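PDB 2NYK: M157 from Murid herpesvirus 1, which serves as a ligand for Ly49 receptors of natural killer cells and resembles an MHC class I molecule in its fold. Local coordinates for residues A175-T180 with R263-I268; T180-W185 with Q239-T244; Q169-L174 with S198-P203. The protein carries 1 engineered substitution. All coordinates share one frame; numbering follows the deposited sequence.

In the fold
The three contacts all involve the Ig-like domain, two of them at the end where the chain arrives from helix 157-173. Contact 3 seats the last turn of that helix on the loop after strand 192-198; contact 1 then packs the following loop, with its glycan on N178, against strand 262-267. Their centres lie about 12 Å apart, and A175 joins them, its CB touching the side chains of S200 and V202. Contact 2 continues from T180, shared with contact 1, into the core of the domain; those centres are about 9 Å apart, and P265 packs on both V182 and V243. Contacts 2 and 3, about 17 Å apart between centres, do not touch.

Contact 1: residues A175-T180 with R263-I268; sequences AYMNAT and RVPVNI. With FUC (alpha-L-fucopyranose), chain B; NAG (2-acetamido-2-deoxy-beta-D-glucopyranose), chain C; NAG (2-acetamido-2-deoxy-beta-D-glucopyranose), chain D.
The side chain of M177 lies along P265, the two running past each other in opposite directions, with M177 CG 3.6 Å from P265 CB. CG is anti to the backbone N (chi1 -166°), which sends the chain out toward the strand. M177 SD comes 3.2 Å from P265 O, and a bend at the last torsion turns the methyl across N267 at about a right angle, CE lying 3.8 Å from N267 CA. A flexible, unbranched methionine can follow such an uneven strand surface, and the indole-bearing W249 is another neighbour. Nearby, T180 O faces the strand and receives a CA-H...O contact from V264 CA at 3.6 Å. Proline suits the neighbouring position because its nitrogen has no N-H needing a partner, and its ring carbon CD rests on the same oxygen.

This is where an MHC class I-like chain passes from the platform helix 157-173 into the first strand of its Ig-like domain, by way of a short 3-10 turn. Y176 O holds that turn: A179 N and T180 OG1 reach it from opposite faces of its carbonyl plane, T180 OG1 at 2.8 Å. The threonine also completes the N-A-T sequon of N178, whose ND2 is bonded to C1 of the first N-acetylglucosamine. That sugar carries a second N-acetylglucosamine and a fucose, and the fucose folds back on the protein. Its C5 sits 3.7 Å above one face of the Y176 ring, offset toward the rim, while M177 N donates to fucose O3 at 2.8 Å with an N-H...O angle of 158°.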
loop_
_atom_site.group_PDB
_atom_site.type_symbol
_atom_site.label_atom_id
_atom_site.label_comp_id
_atom_site.label_asym_id
_atom_site.label_seq_id
_atom_site.Cartn_x
_atom_site.Cartn_y
_atom_site.Cartn_z
ATOM N N ALA A 175 11.540 2.978 4.105
ATOM C CA ALA A 175 11.628 1.576 3.711
ATOM C C ALA A 175 13.084 1.102 3.677
ATOM O O ALA A 175 13.352 -0.093 3.515
ATOM C CB ALA A 175 10.980 1.395 2.341
ATOM N N TYR A 176 14.022 2.032 3.830
ATOM C CA TYR A 176 15.453 1.692 3.833
ATOM C C TYR A 176 15.790 0.755 4.975
ATOM O O TYR A 176 15.108 0.741 5.998
ATOM C CB TYR A 176 16.319 2.955 3.930
ATOM C CG TYR A 176 16.301 3.825 2.689
ATOM C CD1 TYR A 176 15.668 3.399 1.531
ATOM C CD2 TYR A 176 16.940 5.052 2.674
ATOM C CE1 TYR A 176 15.649 4.184 0.390
ATOM C CE2 TYR A 176 16.935 5.846 1.536
ATOM C CZ TYR A 176 16.285 5.401 0.397
ATOM O OH TYR A 176 16.276 6.172 -0.740
ATOM N N MET A 177 16.853 -0.029 4.803
ATOM C CA MET A 177 17.282 -0.969 5.827
ATOM C C MET A 177 17.541 -0.275 7.172
ATOM O O MET A 177 17.143 -0.766 8.225
ATOM C CB MET A 177 18.542 -1.707 5.352
ATOM C CG MET A 177 18.904 -2.941 6.150
ATOM S SD MET A 177 20.500 -3.619 5.653
ATOM C CE MET A 177 20.264 -3.918 3.899
ATOM N N ASN A 178 18.196 0.874 7.120
ATOM C CA ASN A 178 18.568 1.594 8.337
ATOM C C ASN A 178 17.411 2.344 9.019
ATOM O O ASN A 178 17.632 3.018 10.009
ATOM C CB ASN A 178 19.760 2.537 8.084
ATOM C CG ASN A 178 19.501 3.548 6.967
ATOM O OD1 ASN A 178 18.371 3.696 6.479
ATOM N ND2 ASN A 178 20.563 4.262 6.572
ATOM N N ALA A 179 16.195 2.206 8.487
ATOM C CA ALA A 179 14.977 2.787 9.092
ATOM C C ALA A 179 14.082 1.658 9.597
ATOM O O ALA A 179 12.989 1.881 10.134
ATOM C CB ALA A 179 14.247 3.666 8.080
ATOM N N THR A 180 14.587 0.437 9.454
ATOM C CA THR A 180 13.855 -0.773 9.808
ATOM C C THR A 180 14.279 -1.280 11.194
ATOM O O THR A 180 15.472 -1.468 11.450
ATOM C CB THR A 180 14.082 -1.859 8.734
ATOM O OG1 THR A 180 13.778 -1.308 7.441
ATOM C CG2 THR A 180 13.205 -3.079 9.001
ATOM N N ARG A 263 17.162 -3.373 16.910
ATOM C CA ARG A 263 18.392 -3.251 16.124
ATOM C C ARG A 263 18.048 -3.062 14.635
ATOM O O ARG A 263 16.923 -3.291 14.240
ATOM C CB ARG A 263 19.240 -4.518 16.327
ATOM C CG ARG A 263 19.238 -4.985 17.780
ATOM C CD ARG A 263 20.516 -5.669 18.213
ATOM N NE ARG A 263 20.878 -6.847 17.428
ATOM C CZ ARG A 263 20.485 -8.098 17.684
ATOM N NH1 ARG A 263 19.653 -8.370 18.690
ATOM N NH2 ARG A 263 20.921 -9.089 16.916
ATOM N N VAL A 264 19.009 -2.644 13.814
ATOM C CA VAL A 264 18.770 -2.508 12.370
ATOM C C VAL A 264 19.402 -3.683 11.600
ATOM O O VAL A 264 20.475 -4.166 11.983
ATOM C CB VAL A 264 19.282 -1.147 11.793
ATOM C CG1 VAL A 264 18.548 0.056 12.437
ATOM C CG2 VAL A 264 20.774 -1.010 11.941
ATOM N N PRO A 265 18.745 -4.153 10.516
ATOM C CA PRO A 265 19.399 -5.212 9.725
ATOM C C PRO A 265 20.733 -4.760 9.130
ATOM O O PRO A 265 20.911 -3.578 8.823
ATOM C CB PRO A 265 18.390 -5.511 8.606
ATOM C CG PRO A 265 17.059 -4.986 9.124
ATOM C CD PRO A 265 17.430 -3.777 9.957
ATOM N N VAL A 266 21.661 -5.710 9.008
ATOM C CA VAL A 266 22.969 -5.501 8.385
ATOM C C VAL A 266 22.917 -6.106 6.984
ATOM O O VAL A 266 22.341 -7.180 6.793
ATOM C CB VAL A 266 24.094 -6.192 9.215
ATOM C CG1 VAL A 266 25.449 -6.063 8.532
ATOM C CG2 VAL A 266 24.151 -5.616 10.628
ATOM N N ASN A 267 23.507 -5.415 6.007
ATOM C CA ASN A 267 23.447 -5.863 4.624
ATOM C C ASN A 267 24.103 -7.233 4.465
ATOM O O ASN A 267 25.316 -7.369 4.629
ATOM C CB ASN A 267 24.098 -4.834 3.692
ATOM C CG ASN A 267 23.701 -5.026 2.223
ATOM O OD1 ASN A 267 24.157 -4.277 1.356
ATOM N ND2 ASN A 267 22.847 -6.021 1.938
ATOM N N ILE A 268 23.280 -8.245 4.182
ATOM C CA ILE A 268 23.754 -9.627 4.022
ATOM C C ILE A 268 22.723 -10.531 3.344
ATOM O O ILE A 268 22.871 -10.893 2.172
ATOM C CB ILE A 268 24.200 -10.215 5.368
HETATM C C1 FUC B . 20.866 1.689 1.163
HETATM C C2 FUC B . 20.188 0.389 1.606
HETATM C C3 FUC B . 18.689 0.649 1.762
HETATM C C4 FUC B . 18.114 1.089 0.411
HETATM C C5 FUC B . 18.882 2.324 -0.098
HETATM C C6 FUC B . 18.450 2.744 -1.502
HETATM O O2 FUC B . 20.732 -0.079 2.823
HETATM O O3 FUC B . 18.034 -0.492 2.295
HETATM O O4 FUC B . 18.193 0.033 -0.523
HETATM O O5 FUC B . 20.299 2.117 -0.072
HETATM C C1 NAG C . 20.409 5.010 5.329
HETATM C C2 NAG C . 21.341 6.225 5.515
HETATM C C3 NAG C . 21.481 7.023 4.209
HETATM C C4 NAG C . 21.898 6.122 3.036
HETATM C C5 NAG C . 20.983 4.886 2.990
HETATM C C6 NAG C . 21.450 3.852 1.966
HETATM C C7 NAG C . 21.550 7.150 7.757
HETATM C C8 NAG C . 20.788 7.736 8.911
HETATM N N2 NAG C . 20.902 7.111 6.589
HETATM O O3 NAG C . 22.409 8.074 4.377
HETATM O O4 NAG C . 21.805 6.875 1.839
HETATM O O5 NAG C . 20.927 4.242 4.256
HETATM O O6 NAG C . 20.770 2.649 2.242
HETATM O O7 NAG C . 22.705 6.732 7.920
HETATM C C1 NAG D . 23.006 6.816 1.040
HETATM C C2 NAG D . 22.637 7.243 -0.382
HETATM C C3 NAG D . 23.865 7.381 -1.286
HETATM C C4 NAG D . 24.981 8.160 -0.587
HETATM C C5 NAG D . 25.265 7.538 0.786
HETATM C C6 NAG D . 26.391 8.285 1.512
HETATM C C7 NAG D . 20.546 6.725 -1.524
HETATM C C8 NAG D . 20.473 6.660 -3.042
HETATM N N2 NAG D . 21.680 6.307 -0.956
HETATM O O3 NAG D . 23.495 8.058 -2.471
HETATM O O4 NAG D . 26.136 8.195 -1.410
HETATM O O5 NAG D . 24.062 7.613 1.548
HETATM O O6 NAG D . 25.985 8.597 2.838
HETATM O O7 NAG D . 19.585 7.151 -0.868
#

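Contact 2: residues T180-W185 with Q239-T244; sequences TEVEFW and QRCYVT. With NAG (2-acetamido-2-deoxy-beta-D-glucopyranose), chain E.
Q239 O accepts a hydrogen bond from T254 OG1 and also meets the edge of the F184 ring, Q239 O lying near the ring plane, 3.6 Å from F184 CE2. Aromatic C-H groups carry a slight positive charge, so this approach is probably mildly favourable to the carbonyl. The same ring turns a face to C241, whose CB stands 3.7 Å from the ring centroid and only 9° off the ring normal, a CH-pi contact almost over the middle. C241 SG is also above that face but farther off, 5.0 Å from the centroid. The first torsion of F184, close to 180° (chi1 -178°), carries the ring across to C241 and to the backbone of Q239 and R240.

Around these residues lies the interior of an Ig-like beta sandwich. Strands 181-185 and 241-244 face each other across it, 9.3 Å apart at closest approach and antiparallel within about 23°, and they meet through side chains. C241 SG is joined to C194 on strand 192-198 by the disulfide that characteristically pins the two layers of this fold. Branched residues fill in beside it: V182 CG1 packs on C241 SG, and V182 CG2 meets V243 CG2 at 4.2 Å as the two valines slide past each other in opposite directions. Valine's branched, wholly apolar side chain suits this buried interior, where V182 and V243 also touch P265. T180 extends the apolar row with CG2, its OG1 being engaged by Y176 O. On the other side of strand 181-185, E181 forms a salt bridge with K262 and E183 with R260, and the edge of the W185 indole meets the acetamide methyl C8 of the N-acetylglucosamine near N187.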
loop_
_atom_site.group_PDB
_atom_site.type_symbol
_atom_site.label_atom_id
_atom_site.label_comp_id
_atom_site.label_asym_id
_atom_site.label_seq_id
_atom_site.Cartn_x
_atom_site.Cartn_y
_atom_site.Cartn_z
ATOM N N THR A 180 14.587 0.437 9.454
ATOM C CA THR A 180 13.855 -0.773 9.808
ATOM C C THR A 180 14.279 -1.280 11.194
ATOM O O THR A 180 15.472 -1.468 11.450
ATOM C CB THR A 180 14.082 -1.859 8.734
ATOM O OG1 THR A 180 13.778 -1.308 7.441
ATOM C CG2 THR A 180 13.205 -3.079 9.001
ATOM N N GLU A 181 13.323 -1.467 12.101
ATOM C CA GLU A 181 13.669 -1.881 13.465
ATOM C C GLU A 181 13.392 -3.362 13.622
ATOM O O GLU A 181 12.404 -3.834 13.102
ATOM C CB GLU A 181 12.893 -1.062 14.486
ATOM C CG GLU A 181 13.126 0.454 14.318
ATOM C CD GLU A 181 12.165 1.309 15.120
ATOM O OE1 GLU A 181 11.049 0.838 15.449
ATOM O OE2 GLU A 181 12.544 2.458 15.438
ATOM N N VAL A 182 14.275 -4.078 14.332
ATOM C CA VAL A 182 14.210 -5.543 14.480
ATOM C C VAL A 182 14.494 -6.007 15.916
ATOM O O VAL A 182 15.549 -5.725 16.476
ATOM C CB VAL A 182 15.150 -6.259 13.470
ATOM C CG1 VAL A 182 15.040 -7.783 13.594
ATOM C CG2 VAL A 182 14.819 -5.822 12.051
ATOM N N GLU A 183 13.518 -6.691 16.506
ATOM C CA GLU A 183 13.632 -7.290 17.824
ATOM C C GLU A 183 13.750 -8.794 17.628
ATOM O O GLU A 183 12.754 -9.474 17.329
ATOM C CB GLU A 183 12.408 -6.950 18.674
ATOM C CG GLU A 183 12.234 -5.445 18.901
ATOM C CD GLU A 183 10.849 -5.058 19.360
ATOM O OE1 GLU A 183 9.880 -5.180 18.583
ATOM O OE2 GLU A 183 10.719 -4.593 20.509
ATOM N N PHE A 184 14.981 -9.295 17.767
ATOM C CA PHE A 184 15.291 -10.699 17.532
ATOM C C PHE A 184 15.920 -11.273 18.800
ATOM O O PHE A 184 17.087 -10.990 19.115
ATOM C CB PHE A 184 16.210 -10.845 16.307
ATOM C CG PHE A 184 16.546 -12.275 15.944
ATOM C CD1 PHE A 184 15.608 -13.294 16.074
ATOM C CD2 PHE A 184 17.805 -12.590 15.437
ATOM C CE1 PHE A 184 15.928 -14.602 15.735
ATOM C CE2 PHE A 184 18.140 -13.899 15.095
ATOM C CZ PHE A 184 17.196 -14.907 15.239
ATOM N N TRP A 185 15.120 -12.054 19.535
ATOM C CA TRP A 185 15.558 -12.603 20.818
ATOM C C TRP A 185 15.079 -14.050 21.015
ATOM O O TRP A 185 14.333 -14.583 20.173
ATOM C CB TRP A 185 15.099 -11.695 21.962
ATOM C CG TRP A 185 13.640 -11.761 22.310
ATOM C CD1 TRP A 185 13.099 -12.298 23.442
ATOM C CD2 TRP A 185 12.535 -11.242 21.544
ATOM N NE1 TRP A 185 11.734 -12.162 23.430
ATOM C CE2 TRP A 185 11.358 -11.521 22.274
ATOM C CE3 TRP A 185 12.427 -10.573 20.313
ATOM C CZ2 TRP A 185 10.082 -11.151 21.816
ATOM C CZ3 TRP A 185 11.152 -10.209 19.854
ATOM C CH2 TRP A 185 10.004 -10.494 20.607
ATOM N N GLN A 239 19.585 -18.766 14.351
ATOM C CA GLN A 239 20.595 -17.786 14.760
ATOM C C GLN A 239 20.547 -16.498 13.945
ATOM O O GLN A 239 21.240 -15.536 14.279
ATOM C CB GLN A 239 22.009 -18.401 14.725
ATOM C CG GLN A 239 22.230 -19.557 15.707
ATOM C CD GLN A 239 22.039 -19.146 17.162
ATOM O OE1 GLN A 239 22.825 -18.359 17.714
ATOM N NE2 GLN A 239 20.993 -19.681 17.792
ATOM N N ARG A 240 19.734 -16.493 12.886
ATOM C CA ARG A 240 19.618 -15.351 11.978
ATOM C C ARG A 240 18.159 -15.029 11.635
ATOM O O ARG A 240 17.347 -15.926 11.407
ATOM C CB ARG A 240 20.397 -15.606 10.687
ATOM C CG ARG A 240 21.907 -15.554 10.830
ATOM C CD ARG A 240 22.560 -16.659 10.034
ATOM N NE ARG A 240 22.101 -17.965 10.505
ATOM C CZ ARG A 240 22.516 -19.145 10.039
ATOM N NH1 ARG A 240 23.426 -19.222 9.064
ATOM N NH2 ARG A 240 22.013 -20.261 10.558
ATOM N N CYS A 241 17.844 -13.736 11.636
ATOM C CA CYS A 241 16.551 -13.231 11.161
ATOM C C CYS A 241 16.837 -12.376 9.938
ATOM O O CYS A 241 17.597 -11.412 10.007
ATOM C CB CYS A 241 15.842 -12.410 12.241
ATOM S SG CYS A 241 14.266 -11.702 11.692
ATOM N N TYR A 242 16.262 -12.778 8.818
ATOM C CA TYR A 242 16.430 -12.090 7.543
ATOM C C TYR A 242 15.226 -11.197 7.238
ATOM O O TYR A 242 14.073 -11.554 7.499
ATOM C CB TYR A 242 16.606 -13.096 6.402
ATOM C CG TYR A 242 17.846 -13.959 6.539
ATOM C CD1 TYR A 242 17.837 -15.092 7.354
ATOM C CD2 TYR A 242 19.021 -13.639 5.861
ATOM C CE1 TYR A 242 18.969 -15.896 7.491
ATOM C CE2 TYR A 242 20.170 -14.439 5.990
ATOM C CZ TYR A 242 20.130 -15.565 6.808
ATOM O OH TYR A 242 21.241 -16.362 6.956
ATOM N N VAL A 243 15.526 -10.037 6.679
ATOM C CA VAL A 243 14.507 -9.109 6.258
ATOM C C VAL A 243 14.739 -8.790 4.803
ATOM O O VAL A 243 15.773 -8.257 4.444
ATOM C CB VAL A 243 14.556 -7.808 7.065
ATOM C CG1 VAL A 243 13.450 -6.874 6.602
ATOM C CG2 VAL A 243 14.459 -8.094 8.570
ATOM N N THR A 244 13.750 -9.093 3.971
ATOM C CA THR A 244 13.860 -8.854 2.539
ATOM C C THR A 244 12.790 -7.868 2.120
ATOM O O THR A 244 11.596 -8.103 2.337
ATOM C CB THR A 244 13.740 -10.178 1.716
ATOM O OG1 THR A 244 14.594 -11.180 2.290
ATOM C CG2 THR A 244 14.113 -9.953 0.250
HETATM C C1 NAG E . 8.849 -15.570 27.772
HETATM C C2 NAG E . 7.617 -15.057 27.040
HETATM C C3 NAG E . 6.560 -14.548 28.018
HETATM C C4 NAG E . 6.229 -15.630 29.057
HETATM C C5 NAG E . 7.521 -16.187 29.686
HETATM C C6 NAG E . 7.211 -17.346 30.642
HETATM C C7 NAG E . 8.098 -14.283 24.802
HETATM C C8 NAG E . 8.879 -13.276 24.003
HETATM N N2 NAG E . 8.007 -14.017 26.105
HETATM O O3 NAG E . 5.419 -14.178 27.263
HETATM O O4 NAG E . 5.364 -15.113 30.055
HETATM O O5 NAG E . 8.445 -16.606 28.672
HETATM O O6 NAG E . 8.387 -18.083 30.947
HETATM O O7 NAG E . 7.583 -15.278 24.253
#

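Contact 3: residues Q169-L174 with S198-P203; sequences QKLKQL and SRSNVP
S200 OG donates to L171 O at 2.6 Å, and around this bond the helix end and the loop are tightly joined. The hydroxyl comes in 32° from the carbonyl plane. It is used twice, for V202 N donates back to it at 3.1 Å in an ST turn. Serine suits this buried spot: it is small enough for its CB to lie 3.7 Å from L174 C, yet it can take up a carbonyl of the last helical turn. Beside it, L171 crosses N201 at about a right angle, CD1 3.5 Å from N201 OD1, while N201 ND2 bonds to the backbone oxygens of V41 and R45.

Here helix 157-173 of the MHC class I-like platform ends on the Ig-like domain, and N201 ties the loop to the turn between platform strands 35-41 and 46-51, making this an interdomain junction. Two waters bridge L174 O to the loop. One donates to L174 O at 2.7 Å and is bonded to S198 OG; the other lies 2.7 Å from L174 O and accepts from R199 N. S198 OG in turn accepts from S200 N, a second ST turn. The looser, solvent-facing side is where the aliphatic end of L174 meets the exposed arginine, CD2 lying 3.9 Å from R199 NH2, while L174 CD1 packs against R199 O.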
loop_
_atom_site.group_PDB
_atom_site.type_symbol
_atom_site.label_atom_id
_atom_site.label_comp_id
_atom_site.label_asym_id
_atom_site.label_seq_id
_atom_site.Cartn_x
_atom_site.Cartn_y
_atom_site.Cartn_z
ATOM N N GLN A 169 8.109 10.031 -1.546
ATOM C CA GLN A 169 9.557 10.056 -1.351
ATOM C C GLN A 169 9.900 9.645 0.092
ATOM O O GLN A 169 10.802 8.847 0.315
ATOM C CB GLN A 169 10.130 11.447 -1.717
ATOM C CG GLN A 169 9.806 11.852 -3.178
ATOM C CD GLN A 169 10.446 13.173 -3.639
ATOM O OE1 GLN A 169 10.156 14.244 -3.105
ATOM N NE2 GLN A 169 11.299 13.090 -4.663
ATOM N N LYS A 170 9.164 10.173 1.060
ATOM C CA LYS A 170 9.384 9.802 2.474
ATOM C C LYS A 170 9.134 8.317 2.722
ATOM O O LYS A 170 9.926 7.649 3.390
ATOM C CB LYS A 170 8.481 10.603 3.398
ATOM C CG LYS A 170 8.809 12.067 3.474
ATOM C CD LYS A 170 8.032 12.708 4.617
ATOM C CE LYS A 170 8.490 14.141 4.877
ATOM N NZ LYS A 170 8.053 15.108 3.831
ATOM N N LEU A 171 8.044 7.796 2.158
ATOM C CA LEU A 171 7.718 6.370 2.291
ATOM C C LEU A 171 8.835 5.458 1.747
ATOM O O LEU A 171 9.099 4.396 2.292
ATOM C CB LEU A 171 6.374 6.081 1.621
ATOM C CG LEU A 171 5.134 6.563 2.397
ATOM C CD1 LEU A 171 3.867 6.346 1.587
ATOM C CD2 LEU A 171 5.022 5.870 3.751
ATOM N N LYS A 172 9.517 5.896 0.689
ATOM C CA LYS A 172 10.636 5.123 0.152
ATOM C C LYS A 172 11.775 5.135 1.151
ATOM O O LYS A 172 12.318 4.092 1.478
ATOM C CB LYS A 172 11.148 5.667 -1.194
ATOM C CG LYS A 172 10.121 5.973 -2.275
ATOM C CD LYS A 172 10.802 6.150 -3.666
ATOM C CE LYS A 172 11.909 7.229 -3.630
ATOM N NZ LYS A 172 12.716 7.404 -4.895
ATOM N N GLN A 173 12.136 6.314 1.646
ATOM C CA GLN A 173 13.241 6.412 2.609
ATOM C C GLN A 173 12.993 5.682 3.937
ATOM O O GLN A 173 13.915 5.182 4.558
ATOM C CB GLN A 173 13.594 7.868 2.840
ATOM C CG GLN A 173 14.040 8.546 1.546
ATOM C CD GLN A 173 14.648 9.894 1.780
ATOM O OE1 GLN A 173 14.090 10.720 2.501
ATOM N NE2 GLN A 173 15.799 10.141 1.149
ATOM N N LEU A 174 11.730 5.609 4.339
ATOM C CA LEU A 174 11.329 4.887 5.551
ATOM C C LEU A 174 11.399 3.375 5.360
ATOM O O LEU A 174 11.300 2.606 6.320
ATOM C CB LEU A 174 9.929 5.310 5.954
ATOM C CG LEU A 174 9.839 6.724 6.539
ATOM C CD1 LEU A 174 8.397 7.152 6.735
ATOM C CD2 LEU A 174 10.615 6.791 7.832
ATOM N N SER A 198 8.260 -1.343 10.515
ATOM C CA SER A 198 8.554 -0.397 9.461
ATOM C C SER A 198 7.495 0.658 9.422
ATOM O O SER A 198 6.308 0.372 9.564
ATOM C CB SER A 198 8.609 -1.130 8.110
ATOM O OG SER A 198 8.784 -0.224 7.045
ATOM N N ARG A 199 7.921 1.901 9.211
ATOM C CA ARG A 199 7.001 2.995 9.109
ATOM C C ARG A 199 6.693 3.286 7.637
ATOM O O ARG A 199 6.131 4.303 7.318
ATOM C CB ARG A 199 7.559 4.241 9.813
ATOM C CG ARG A 199 7.798 4.025 11.319
ATOM C CD ARG A 199 7.848 5.335 12.087
ATOM N NE ARG A 199 8.785 6.297 11.500
ATOM C CZ ARG A 199 8.852 7.592 11.825
ATOM N NH1 ARG A 199 8.049 8.097 12.757
ATOM N NH2 ARG A 199 9.739 8.382 11.233
ATOM N N SER A 200 7.072 2.373 6.756
ATOM C CA SER A 200 6.758 2.501 5.353
ATOM C C SER A 200 5.656 1.522 4.967
ATOM O O SER A 200 5.362 0.574 5.704
ATOM C CB SER A 200 8.018 2.267 4.504
ATOM O OG SER A 200 7.697 2.379 3.119
ATOM N N ASN A 201 5.009 1.777 3.836
ATOM C CA ASN A 201 3.987 0.874 3.305
ATOM C C ASN A 201 4.606 -0.090 2.298
ATOM O O ASN A 201 3.904 -0.874 1.672
ATOM C CB ASN A 201 2.839 1.653 2.655
ATOM C CG ASN A 201 3.251 2.280 1.316
ATOM O OD1 ASN A 201 4.346 2.878 1.219
ATOM N ND2 ASN A 201 2.415 2.115 0.274
ATOM N N VAL A 202 5.923 -0.013 2.128
ATOM C CA VAL A 202 6.626 -0.886 1.199
ATOM C C VAL A 202 6.564 -2.326 1.729
ATOM O O VAL A 202 6.856 -2.567 2.909
ATOM C CB VAL A 202 8.106 -0.418 0.998
ATOM C CG1 VAL A 202 8.884 -1.462 0.251
ATOM C CG2 VAL A 202 8.150 0.917 0.216
ATOM N N PRO A 203 6.118 -3.278 0.889
ATOM C CA PRO A 203 6.101 -4.653 1.346
ATOM C C PRO A 203 7.471 -5.258 1.653
ATOM O O PRO A 203 8.492 -4.895 1.057
ATOM C CB PRO A 203 5.379 -5.391 0.200
ATOM C CG PRO A 203 4.535 -4.338 -0.436
ATOM C CD PRO A 203 5.470 -3.154 -0.433
HETATM O O HOH W 1 10.611 2.850 8.880
HETATM O O HOH W 2 11.590 0.065 7.046
#